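Local coordinates for glutathione S-transferase (Bombyx mori, PDB 4E8H), which probably catalyses the conjugation of glutathione to electrophilic compounds, working as a homodimer whose thioredoxin-like domain holds the bound glutathione, at residues P14-R19 / T109-Y114; E70-Q75 / Q101-D106; S87-N92 / A97-R102. All blocks are in the same frame, centred on the assembly; numbering follows the deposited sequence.

Following the chain from the N terminus, 14-19 leads into helix 16-27 and meets 109-114 of the long helix 93-124 in contact 1, closing the widest loop. Inside that loop, contact 2 brings 70-75, where helix 71-82 starts, against 101-106. The shortest closure, contact 3, folds 87-92 back onto 97-102. Contacts 2 and 3 share Gln101 and Arg102, and the second segments of all three contacts lie on helix 93-124; contacts 1 and 2 tie this helix to the thioredoxin-like domain, contact 3 to the loop leading into it. Contacts 1 and 2 also touch directly: Tyr111 CB packs on Arg72 NH2, and both contacts reach glutathione. Contacts 1 and 3 do not touch.

Contact 1: P14-R19 / T109-Y114; sequences PSPPCR and TLYLRY. With GSH (glutathione), chain F.
Pro16 and Tyr111 carry most of this small apolar contact, which buries 116 Å² in all. The two side chains cross at about a right angle. Pro16 CB comes 3.7 Å from Tyr111 CE1, and Pro16 CG comes 3.4 Å from Tyr111 OH. Pro17 adds a second, lighter touch, with CD 3.7 Å from Tyr111 OH. With CG swung opposite the backbone nitrogen (chi1 -171°), Tyr111 projects from its helix and lays its hydroxyl end against both prolines. The two backbones stay well apart, the closest CA atoms being those of Pro16 and Tyr111 at 9.3 Å. The first turn of helix 16-27 follows the first strand of the thioredoxin-like domain, whereas helix 93-124 belongs to the all-helical domain of the glutathione transferase fold, so the prolines and the tyrosine meet at the domain interface. Val167 and Thr168 of helix 160-174 cover the same place. Within 14-19 there is one side-chain hydrogen bond: Arg19 turns back so that NH1 donates to Pro14 O at 3.0 Å, the acceptor lying in the guanidinium plane while the nitrogen stands above the carbonyl plane. Arg19 NH2 forms a salt bridge with Asp205 and a hydrogen bond with Asn171. Contacts with glutathione make up the third group. Ser15, at the N-cap of the helix, holds OG 3.6 Å from the ligand sulfur SG2, and Pro17 CB rests 3.7 Å from the carboxylate oxygen O12 of the gamma-glutamyl arm.

Contact 2: E70-Q75 / Q101-D106; sequences ESRAIQ and QRLNFD. With GSH (glutathione), chain F.
Arg72 grips Asp106 side-on, and this salt bridge is the tight part of the contact. Both NE and NH2 donate to the same oxygen, Asp106 OD2, each at 2.9 Å. That oxygen lies near the guanidinium plane, but the two nitrogens approach from one face of the carboxylate, whose plane is turned 50° from the guanidinium. NE meets the anti side and NH2 stands farther above the plane; Thr164 OG1 also bonds to OD2. The arginine arm, extended from CG to NE, runs past Leu103 in the opposite direction, with CG 3.9 Å from Leu103 CD2 and CD 3.5 Å from Leu103 O. Glu-Ser-Arg-Ala-Ile spans the N-cap, Glu70, and first turn of the helix that, in glutathione transferases, receives the gamma-glutamyl end of the substrate. Here Ser71 OG donates to glutathione O11 at 2.6 Å and Ser71 N to O12 at 2.8 Å, while the ligand amino nitrogen N1 donates to Glu70 OE1. The NH1 side of the Arg72 guanidinium edge comes 3.2 Å from glutathione O11, so one guanidinium lies between the ligand carboxylate and helix 93-124. A leucine in place of Arg72 would remove both donors and is likely to leave the buried Asp106 carboxylate without its charge partner. Packing is looser toward Gln75, whose OE1 is 4.2 Å from Leu103 CD2. This buried oxygen has no polar partner in the model, whereas Gln75 NE2 bonds to Thr24 OG1 and Val160 O. The helix axes are 11.2 Å apart and nearly antiparallel at 154°. Across the dimer, Asn104 of the second subunit packs on Arg72.

Contact 3: S87-N92 / A97-R102; sequences SLYPKN and AIIDQR
Tyr89 and Ile99 bring the two backbones closest, with 7.3 Å between their CA atoms. Segment 87-92 is an irregular loop without helix or strand, while 97-102 is helical, held by bonds such as Gln101 N to Ala97 O. Asn92 sits at the N-cap of the helix, its OD1 bonding to Gln95 N, so the loop turns directly into the helix that it then folds against. Among the side chains, Tyr89 has the polar link: OH donates to Asp100 OD1 at 2.7 Å. The carboxylate oxygen receives it through its syn lone pair, and it lies near the ring plane although the carboxylate itself is turned 61° from the ring. With CG anti to the backbone nitrogen (chi1 -168°), the ring is sent across toward the helix, roughly at right angles to its axis, and presents one edge to Ile99 and Asp100. Ile99 CG2 touches that edge, 3.6 Å from Tyr89 CD1. The other branch of the isoleucine points its CD1 at Pro90, where CD is only 3.3 Å away; this spacing is tighter than usual for two carbons, so its exact value is doubtful. Tyr89 thus meets the CG2 branch of Ile99 and Pro90 meets its CD1 end. The loop connects helix 71-82 of the thioredoxin-like domain with helix 93-124 of the helical domain. Tyr89 also packs on Thr76, Val79 and Asn80 of helix 71-82 and, like Ile99, on Val160 at the start of helix 160-174, while Thr76 of the second subunit packs against Asp100.

Contact 1: P14-R19 / T109-Y114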
# COMPACT_ATOMS: atom_id res chain seq x y z
N PRO B 14 -13.10 17.16 -0.10
CA PRO B 14 -12.76 16.67 1.24
C PRO B 14 -12.06 15.30 1.30
O PRO B 14 -11.54 14.93 2.35
CB PRO B 14 -14.12 16.60 1.95
CG PRO B 14 -15.17 16.77 0.89
CD PRO B 14 -14.51 16.90 -0.44
N SER B 15 -12.06 14.57 0.18
CA SER B 15 -11.49 13.22 0.12
C SER B 15 -9.99 13.19 0.46
O SER B 15 -9.19 13.81 -0.24
CB SER B 15 -11.75 12.62 -1.26
OG SER B 15 -10.93 11.49 -1.51
N PRO B 16 -9.61 12.46 1.54
CA PRO B 16 -8.19 12.39 1.92
C PRO B 16 -7.22 11.95 0.80
O PRO B 16 -6.22 12.64 0.59
CB PRO B 16 -8.19 11.40 3.09
CG PRO B 16 -9.54 11.53 3.69
CD PRO B 16 -10.48 11.80 2.53
N PRO B 17 -7.51 10.84 0.08
CA PRO B 17 -6.60 10.47 -1.01
C PRO B 17 -6.51 11.52 -2.13
O PRO B 17 -5.42 11.73 -2.67
CB PRO B 17 -7.18 9.15 -1.54
CG PRO B 17 -8.58 9.12 -1.05
CD PRO B 17 -8.55 9.81 0.27
N CYS B 18 -7.62 12.16 -2.48
CA CYS B 18 -7.61 13.25 -3.47
C CYS B 18 -6.69 14.39 -3.03
O CYS B 18 -5.92 14.92 -3.83
CB CYS B 18 -9.02 13.76 -3.75
SG CYS B 18 -10.12 12.55 -4.53
N ARG B 19 -6.77 14.74 -1.75
CA ARG B 19 -5.97 15.83 -1.17
C ARG B 19 -4.46 15.56 -1.20
O ARG B 19 -3.68 16.47 -1.43
CB ARG B 19 -6.45 16.14 0.24
CG ARG B 19 -7.78 16.90 0.28
CD ARG B 19 -8.57 16.63 1.55
NE ARG B 19 -7.79 16.85 2.76
CZ ARG B 19 -8.18 16.52 3.98
NH1 ARG B 19 -9.36 15.93 4.18
NH2 ARG B 19 -7.39 16.76 5.02
N THR B 109 -1.77 0.65 7.56
CA THR B 109 -1.76 0.82 9.01
C THR B 109 -2.45 2.11 9.46
O THR B 109 -3.55 2.06 10.03
CB THR B 109 -0.33 0.72 9.59
OG1 THR B 109 0.26 -0.52 9.20
CG2 THR B 109 -0.34 0.81 11.12
N LEU B 110 -1.82 3.25 9.20
CA LEU B 110 -2.30 4.54 9.70
C LEU B 110 -3.67 4.94 9.16
O LEU B 110 -4.59 5.19 9.93
CB LEU B 110 -1.28 5.66 9.44
CG LEU B 110 -1.57 7.02 10.10
CD1 LEU B 110 -1.34 6.97 11.61
CD2 LEU B 110 -0.74 8.13 9.47
N TYR B 111 -3.79 5.00 7.83
CA TYR B 111 -5.03 5.43 7.21
C TYR B 111 -6.19 4.47 7.49
O TYR B 111 -7.31 4.91 7.74
CB TYR B 111 -4.87 5.65 5.71
CG TYR B 111 -6.07 6.30 5.08
CD1 TYR B 111 -6.37 7.64 5.35
CD2 TYR B 111 -6.92 5.59 4.24
CE1 TYR B 111 -7.49 8.25 4.80
CE2 TYR B 111 -8.04 6.19 3.67
CZ TYR B 111 -8.31 7.52 3.96
OH TYR B 111 -9.41 8.13 3.40
N LEU B 112 -5.90 3.18 7.46
CA LEU B 112 -6.89 2.15 7.75
C LEU B 112 -7.45 2.28 9.17
O LEU B 112 -8.67 2.24 9.37
CB LEU B 112 -6.31 0.75 7.53
CG LEU B 112 -7.15 -0.46 7.95
CD1 LEU B 112 -8.47 -0.55 7.17
CD2 LEU B 112 -6.35 -1.75 7.80
N ARG B 113 -6.56 2.44 10.14
CA ARG B 113 -6.95 2.62 11.55
C ARG B 113 -7.68 3.94 11.78
O ARG B 113 -8.57 4.02 12.62
CB ARG B 113 -5.75 2.48 12.48
CG ARG B 113 -5.33 1.03 12.72
CD ARG B 113 -3.87 0.93 13.15
NE ARG B 113 -3.38 -0.44 13.08
CZ ARG B 113 -2.82 -1.10 14.09
NH1 ARG B 113 -2.65 -0.51 15.27
NH2 ARG B 113 -2.40 -2.35 13.92
N TYR B 114 -7.29 4.97 11.03
CA TYR B 114 -8.01 6.25 11.00
C TYR B 114 -9.44 6.03 10.52
O TYR B 114 -10.39 6.52 11.15
CB TYR B 114 -7.28 7.27 10.10
CG TYR B 114 -8.14 8.44 9.65
CD1 TYR B 114 -8.24 9.60 10.42
CD2 TYR B 114 -8.85 8.39 8.44
CE1 TYR B 114 -9.02 10.67 10.01
CE2 TYR B 114 -9.64 9.46 8.03
CZ TYR B 114 -9.72 10.60 8.82
OH TYR B 114 -10.50 11.66 8.41
N1 GSH F . -6.90 3.42 -1.44
CA1 GSH F . -7.58 4.36 -2.31
C1 GSH F . -6.64 5.48 -2.65
O11 GSH F . -5.67 5.74 -1.91
O12 GSH F . -6.82 6.17 -3.68
CB1 GSH F . -8.83 4.90 -1.61
CG1 GSH F . -9.87 5.35 -2.63
CD1 GSH F . -11.25 5.42 -2.00
OE1 GSH F . -11.71 4.37 -1.17
N2 GSH F . -11.99 6.49 -2.28
CA2 GSH F . -13.37 6.61 -1.83
C2 GSH F . -14.32 6.17 -2.90
O2 GSH F . -13.96 6.36 -4.24
CB2 GSH F . -13.66 8.06 -1.46
SG2 GSH F . -12.68 8.64 -0.05
N3 GSH F . -15.47 5.60 -2.52
CA3 GSH F . -16.53 5.28 -3.46
C3 GSH F . -16.41 3.88 -4.02
O31 GSH F . -15.35 3.23 -3.86
O32 GSH F . -17.35 3.36 -4.65

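Contact 2: E70-Q75 / Q101-D106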
# COMPACT_ATOMS: atom_id res chain seq x y z
N GLU B 70 -5.65 4.77 -7.16
CA GLU B 70 -4.82 4.64 -5.94
C GLU B 70 -3.93 5.86 -5.77
O GLU B 70 -2.99 6.07 -6.54
CB GLU B 70 -3.99 3.34 -5.92
CG GLU B 70 -4.79 2.06 -5.72
CD GLU B 70 -5.37 1.89 -4.32
OE1 GLU B 70 -4.98 2.63 -3.38
OE2 GLU B 70 -6.23 1.00 -4.15
N SER B 71 -4.25 6.67 -4.76
CA SER B 71 -3.56 7.94 -4.52
C SER B 71 -2.04 7.82 -4.45
O SER B 71 -1.33 8.65 -5.01
CB SER B 71 -4.08 8.59 -3.23
OG SER B 71 -3.96 7.71 -2.13
N ARG B 72 -1.55 6.78 -3.78
CA ARG B 72 -0.11 6.63 -3.55
C ARG B 72 0.66 6.19 -4.80
O ARG B 72 1.83 6.55 -4.97
CB ARG B 72 0.16 5.73 -2.34
CG ARG B 72 -0.36 6.33 -1.02
CD ARG B 72 -0.54 5.28 0.09
NE ARG B 72 -1.33 5.79 1.21
CZ ARG B 72 -2.66 5.80 1.26
NH1 ARG B 72 -3.38 5.34 0.24
NH2 ARG B 72 -3.28 6.28 2.33
N ALA B 73 -0.00 5.45 -5.69
CA ALA B 73 0.55 5.12 -7.01
C ALA B 73 0.55 6.35 -7.93
O ALA B 73 1.49 6.54 -8.71
CB ALA B 73 -0.23 3.98 -7.65
N ILE B 74 -0.49 7.17 -7.82
CA ILE B 74 -0.57 8.44 -8.56
C ILE B 74 0.55 9.39 -8.14
O ILE B 74 1.25 9.94 -8.99
CB ILE B 74 -1.95 9.13 -8.39
CG1 ILE B 74 -3.06 8.29 -9.05
CG2 ILE B 74 -1.93 10.53 -8.99
CD1 ILE B 74 -4.48 8.70 -8.66
N GLN B 75 0.72 9.56 -6.83
CA GLN B 75 1.79 10.38 -6.27
C GLN B 75 3.17 10.02 -6.82
O GLN B 75 3.90 10.88 -7.30
CB GLN B 75 1.85 10.23 -4.75
CG GLN B 75 0.85 11.03 -3.97
CD GLN B 75 1.09 10.88 -2.49
OE1 GLN B 75 0.79 9.84 -1.90
NE2 GLN B 75 1.66 11.92 -1.88
N GLN B 101 8.09 1.77 2.24
CA GLN B 101 7.60 1.23 3.51
C GLN B 101 6.66 2.22 4.22
O GLN B 101 5.64 1.80 4.76
CB GLN B 101 8.76 0.82 4.43
CG GLN B 101 8.34 0.32 5.81
CD GLN B 101 8.21 1.44 6.83
OE1 GLN B 101 9.06 2.32 6.91
NE2 GLN B 101 7.14 1.40 7.62
N ARG B 102 7.02 3.50 4.21
CA ARG B 102 6.18 4.53 4.83
C ARG B 102 4.84 4.67 4.11
O ARG B 102 3.81 4.87 4.76
CB ARG B 102 6.91 5.88 4.90
CG ARG B 102 8.25 5.87 5.66
CD ARG B 102 8.10 5.55 7.15
NE ARG B 102 9.25 6.01 7.92
CZ ARG B 102 10.08 5.24 8.61
NH1 ARG B 102 9.91 3.93 8.67
NH2 ARG B 102 11.10 5.80 9.27
N LEU B 103 4.85 4.54 2.78
CA LEU B 103 3.63 4.56 1.98
C LEU B 103 2.73 3.35 2.27
O LEU B 103 1.51 3.50 2.37
CB LEU B 103 3.95 4.65 0.48
CG LEU B 103 4.47 6.00 -0.04
CD1 LEU B 103 5.03 5.86 -1.45
CD2 LEU B 103 3.38 7.08 -0.01
N ASN B 104 3.33 2.17 2.39
CA ASN B 104 2.61 0.97 2.81
C ASN B 104 2.13 1.06 4.26
O ASN B 104 1.03 0.59 4.59
CB ASN B 104 3.46 -0.29 2.60
CG ASN B 104 3.43 -0.79 1.15
OD1 ASN B 104 3.15 -1.95 0.89
ND2 ASN B 104 3.74 0.10 0.21
N PHE B 105 2.94 1.67 5.13
CA PHE B 105 2.52 2.00 6.49
C PHE B 105 1.27 2.87 6.47
O PHE B 105 0.30 2.59 7.16
CB PHE B 105 3.65 2.70 7.26
CG PHE B 105 3.24 3.24 8.61
CD1 PHE B 105 3.12 2.39 9.71
CD2 PHE B 105 3.00 4.60 8.79
CE1 PHE B 105 2.75 2.89 10.96
CE2 PHE B 105 2.63 5.11 10.03
CZ PHE B 105 2.50 4.26 11.12
N ASP B 106 1.31 3.93 5.66
CA ASP B 106 0.19 4.85 5.55
C ASP B 106 -1.08 4.14 5.10
O ASP B 106 -2.12 4.27 5.73
CB ASP B 106 0.53 6.02 4.62
CG ASP B 106 -0.55 7.10 4.61
OD1 ASP B 106 -0.98 7.53 5.70
OD2 ASP B 106 -0.96 7.51 3.50
N1 GSH F . -6.90 3.42 -1.44
CA1 GSH F . -7.58 4.36 -2.31
C1 GSH F . -6.64 5.48 -2.65
O11 GSH F . -5.67 5.74 -1.91
O12 GSH F . -6.82 6.17 -3.68
CB1 GSH F . -8.83 4.90 -1.61
CG1 GSH F . -9.87 5.35 -2.63
CD1 GSH F . -11.25 5.42 -2.00
OE1 GSH F . -11.71 4.37 -1.17
N2 GSH F . -11.99 6.49 -2.28
CA2 GSH F . -13.37 6.61 -1.83
C2 GSH F . -14.32 6.17 -2.90
O2 GSH F . -13.96 6.36 -4.24
CB2 GSH F . -13.66 8.06 -1.46
SG2 GSH F . -12.68 8.64 -0.05
N3 GSH F . -15.47 5.60 -2.52
CA3 GSH F . -16.53 5.28 -3.46
C3 GSH F . -16.41 3.88 -4.02
O31 GSH F . -15.35 3.23 -3.86
O32 GSH F . -17.35 3.36 -4.65

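Contact 3: S87-N92 / A97-R102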
# COMPACT_ATOMS: atom_id res chain seq x y z
N SER B 87 13.82 14.41 -5.80
CA SER B 87 13.93 14.70 -4.36
C SER B 87 12.72 14.24 -3.54
O SER B 87 12.87 13.81 -2.39
CB SER B 87 14.20 16.19 -4.12
OG SER B 87 13.08 16.97 -4.49
N LEU B 88 11.53 14.33 -4.13
CA LEU B 88 10.29 13.87 -3.49
C LEU B 88 10.15 12.35 -3.45
O LEU B 88 9.29 11.82 -2.74
CB LEU B 88 9.06 14.46 -4.19
CG LEU B 88 8.42 15.80 -3.80
CD1 LEU B 88 7.03 15.89 -4.46
CD2 LEU B 88 8.29 15.97 -2.28
N TYR B 89 10.97 11.66 -4.24
CA TYR B 89 10.89 10.21 -4.38
C TYR B 89 12.16 9.71 -5.08
O TYR B 89 12.11 9.31 -6.25
CB TYR B 89 9.62 9.83 -5.17
CG TYR B 89 9.24 8.36 -5.16
CD1 TYR B 89 9.08 7.66 -3.96
CD2 TYR B 89 9.01 7.68 -6.35
CE1 TYR B 89 8.72 6.31 -3.95
CE2 TYR B 89 8.64 6.33 -6.35
CZ TYR B 89 8.51 5.65 -5.15
OH TYR B 89 8.15 4.33 -5.15
N PRO B 90 13.31 9.75 -4.37
CA PRO B 90 14.63 9.47 -4.96
C PRO B 90 14.75 8.07 -5.55
O PRO B 90 14.04 7.15 -5.13
CB PRO B 90 15.59 9.63 -3.77
CG PRO B 90 14.74 9.53 -2.56
CD PRO B 90 13.44 10.14 -2.95
N LYS B 91 15.66 7.93 -6.50
CA LYS B 91 15.80 6.68 -7.24
C LYS B 91 16.76 5.70 -6.59
O LYS B 91 16.72 4.50 -6.89
CB LYS B 91 16.18 6.96 -8.70
CG LYS B 91 15.00 7.51 -9.49
CD LYS B 91 15.35 7.79 -10.94
CE LYS B 91 14.13 8.36 -11.64
NZ LYS B 91 14.27 8.32 -13.12
N ASN B 92 17.61 6.21 -5.70
CA ASN B 92 18.46 5.38 -4.86
C ASN B 92 17.61 4.29 -4.21
O ASN B 92 16.65 4.61 -3.51
CB ASN B 92 19.13 6.23 -3.78
CG ASN B 92 19.95 5.40 -2.81
OD1 ASN B 92 19.51 5.10 -1.70
ND2 ASN B 92 21.15 5.01 -3.23
N ALA B 97 13.21 2.62 -0.97
CA ALA B 97 12.64 1.54 -0.16
C ALA B 97 12.01 2.03 1.15
O ALA B 97 10.93 1.57 1.53
CB ALA B 97 13.69 0.47 0.13
N ILE B 98 12.70 2.95 1.83
CA ILE B 98 12.19 3.55 3.07
C ILE B 98 10.88 4.30 2.80
O ILE B 98 9.90 4.14 3.54
CB ILE B 98 13.23 4.49 3.74
CG1 ILE B 98 14.51 3.70 4.09
CG2 ILE B 98 12.65 5.15 4.99
CD1 ILE B 98 15.70 4.57 4.47
N ILE B 99 10.86 5.09 1.72
CA ILE B 99 9.65 5.80 1.31
C ILE B 99 8.52 4.80 1.03
O ILE B 99 7.39 5.00 1.47
CB ILE B 99 9.89 6.70 0.08
CG1 ILE B 99 10.92 7.78 0.41
CG2 ILE B 99 8.59 7.35 -0.39
CD1 ILE B 99 11.56 8.40 -0.80
N ASP B 100 8.84 3.71 0.32
CA ASP B 100 7.84 2.70 0.00
C ASP B 100 7.25 2.03 1.24
O ASP B 100 6.05 1.77 1.28
CB ASP B 100 8.39 1.66 -0.99
CG ASP B 100 8.48 2.21 -2.40
OD1 ASP B 100 7.73 3.15 -2.74
OD2 ASP B 100 9.31 1.70 -3.18
N GLN B 101 8.09 1.77 2.24
CA GLN B 101 7.60 1.23 3.51
C GLN B 101 6.66 2.22 4.22
O GLN B 101 5.64 1.80 4.76
CB GLN B 101 8.76 0.82 4.43
CG GLN B 101 8.34 0.32 5.81
CD GLN B 101 8.21 1.44 6.83
OE1 GLN B 101 9.06 2.32 6.91
NE2 GLN B 101 7.14 1.40 7.62
N ARG B 102 7.02 3.50 4.21
CA ARG B 102 6.18 4.53 4.83
C ARG B 102 4.84 4.67 4.11
O ARG B 102 3.81 4.87 4.76
CB ARG B 102 6.91 5.88 4.90
CG ARG B 102 8.25 5.87 5.66
CD ARG B 102 8.10 5.55 7.15
NE ARG B 102 9.25 6.01 7.92
CZ ARG B 102 10.08 5.24 8.61
NH1 ARG B 102 9.91 3.93 8.67
NH2 ARG B 102 11.10 5.80 9.27